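Local coordinates for lipase-esterase related protein (Clostridium acetobutylicum, PDB 3E0X), which is of unproven function but probably acts as a hydrolase of the alpha/beta hydrolase fold, related to lipases and esterases, at residues A238-I241 with K242-I245. Sequence-based numbering, arbitrary orientation. Where two conformers were deposited one is given.
Sequences AEEI and KNFI
Ile241 O accepts two backbone N-H groups from the chain end. Ile245 N lies 3.0 Å from Ile241 O, nearly in line with the carbonyl. Phe244 N meets Ile241 O from above the carbonyl plane, also at 3.0 Å. Ala238 O is likewise shared, taking Ile241 N and a nearly straight bond from Lys242 N (2.9 Å).

The side chains add two polar pairs. Lys242 runs out extended over Ala238 O, and its NZ meets Glu239 OE2 on the syn side at 3.0 Å, a salt bridge. Glu239 reaches it by bending at chi2 (-54°). Asn243 places CG between its own N and carbonyl carbon (chi1 68°), which lets its amide meet Glu240. Asn243 ND2 donates to Glu240 OE1 at 3.1 Å, from above the carboxylate, whose plane stands 81° from the amide. Lys192 forms a salt bridge with the same OE1, so this oxygen has two partners.

On the inner side, the CG2 methyls of Ile241 and Ile245 touch at 4.0 Å. Ile241 packs on Ile89 of strand 86-91 and Ile194 of strand 191-196. This is the C-terminal end of helix 234-242, the last helix of the chain, which packs against the beta sheet of the alpha/beta hydrolase fold.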
loop_
_atom_site.group_PDB
_atom_site.type_symbol
_atom_site.label_atom_id
_atom_site.label_comp_id
_atom_site.label_asym_id
_atom_site.label_seq_id
_atom_site.Cartn_x
_atom_site.Cartn_y
_atom_site.Cartn_z
ATOM N N ALA A 238 -5.025 -10.288 -7.562
ATOM C CA ALA A 238 -4.743 -9.834 -8.933
ATOM C C ALA A 238 -5.999 -9.869 -9.797
ATOM O O ALA A 238 -6.198 -8.966 -10.601
ATOM C CB ALA A 238 -3.616 -10.618 -9.571
ATOM N N GLU A 239 -6.855 -10.886 -9.636
ATOM C CA GLU A 239 -8.102 -10.944 -10.406
ATOM C C GLU A 239 -8.967 -9.730 -10.094
ATOM O O GLU A 239 -9.613 -9.160 -11.010
ATOM C CB GLU A 239 -8.827 -12.270 -10.132
ATOM C CG GLU A 239 -8.114 -13.479 -10.758
ATOM C CD GLU A 239 -7.877 -13.293 -12.270
ATOM O OE1 GLU A 239 -8.866 -13.053 -13.016
ATOM O OE2 GLU A 239 -6.700 -13.374 -12.691
ATOM N N GLU A 240 -8.948 -9.305 -8.828
ATOM C CA GLU A 240 -9.769 -8.184 -8.388
ATOM C C GLU A 240 -9.148 -6.825 -8.725
ATOM O O GLU A 240 -9.776 -5.768 -8.530
ATOM C CB GLU A 240 -10.024 -8.292 -6.889
ATOM C CG GLU A 240 -10.916 -9.468 -6.559
ATOM C CD GLU A 240 -12.353 -9.295 -7.011
ATOM O OE1 GLU A 240 -12.848 -8.143 -7.083
ATOM O OE2 GLU A 240 -13.004 -10.331 -7.264
ATOM N N ILE A 241 -7.915 -6.840 -9.215
ATOM C CA ILE A 241 -7.300 -5.665 -9.821
ATOM C C ILE A 241 -7.631 -5.641 -11.320
ATOM O O ILE A 241 -8.052 -4.601 -11.852
ATOM C CB ILE A 241 -5.782 -5.631 -9.552
ATOM C CG1 ILE A 241 -5.559 -5.379 -8.065
ATOM C CG2 ILE A 241 -5.120 -4.519 -10.354
ATOM C CD1 ILE A 241 -4.137 -5.588 -7.586
ATOM N N LYS A 242 -7.470 -6.783 -11.993
ATOM C CA LYS A 242 -7.809 -6.903 -13.423
ATOM C C LYS A 242 -9.248 -6.518 -13.727
ATOM O O LYS A 242 -9.534 -5.938 -14.796
ATOM C CB LYS A 242 -7.615 -8.340 -13.890
ATOM C CG LYS A 242 -6.201 -8.786 -13.865
ATOM C CD LYS A 242 -6.176 -10.239 -14.217
ATOM C CE LYS A 242 -4.828 -10.783 -13.982
ATOM N NZ LYS A 242 -4.749 -12.129 -14.537
ATOM N N ASN A 243 -10.171 -6.881 -12.844
ATOM C CA ASN A 243 -11.584 -6.575 -13.116
ATOM C C ASN A 243 -11.959 -5.094 -12.932
ATOM O O ASN A 243 -13.077 -4.701 -13.244
ATOM C CB ASN A 243 -12.539 -7.531 -12.382
ATOM C CG ASN A 243 -12.519 -7.362 -10.899
ATOM O OD1 ASN A 243 -11.875 -6.463 -10.373
ATOM N ND2 ASN A 243 -13.226 -8.246 -10.196
ATOM N N PHE A 244 -11.004 -4.302 -12.450
ATOM C CA PHE A 244 -11.218 -2.916 -12.134
ATOM C C PHE A 244 -10.482 -1.974 -13.081
ATOM O O PHE A 244 -11.014 -0.902 -13.402
ATOM C CB PHE A 244 -10.714 -2.682 -10.712
ATOM C CG PHE A 244 -10.761 -1.243 -10.262
ATOM C CD1 PHE A 244 -9.596 -0.592 -9.868
ATOM C CD2 PHE A 244 -11.967 -0.557 -10.193
ATOM C CE1 PHE A 244 -9.629 0.736 -9.411
ATOM C CE2 PHE A 244 -12.003 0.761 -9.742
ATOM C CZ PHE A 244 -10.827 1.401 -9.357
ATOM N N ILE A 245 -9.253 -2.322 -13.475
ATOM C CA ILE A 245 -8.428 -1.355 -14.210
ATOM C C ILE A 245 -8.946 -1.036 -15.620
ATOM O O ILE A 245 -8.633 0.045 -16.146
ATOM C CB ILE A 245 -6.903 -1.701 -14.203
ATOM C CG1 ILE A 245 -6.625 -3.089 -14.800
ATOM C CG2 ILE A 245 -6.340 -1.560 -12.781
ATOM C CD1 ILE A 245 -5.140 -3.378 -15.047
ATOM O OXT ILE A 245 -9.647 -1.822 -16.263
#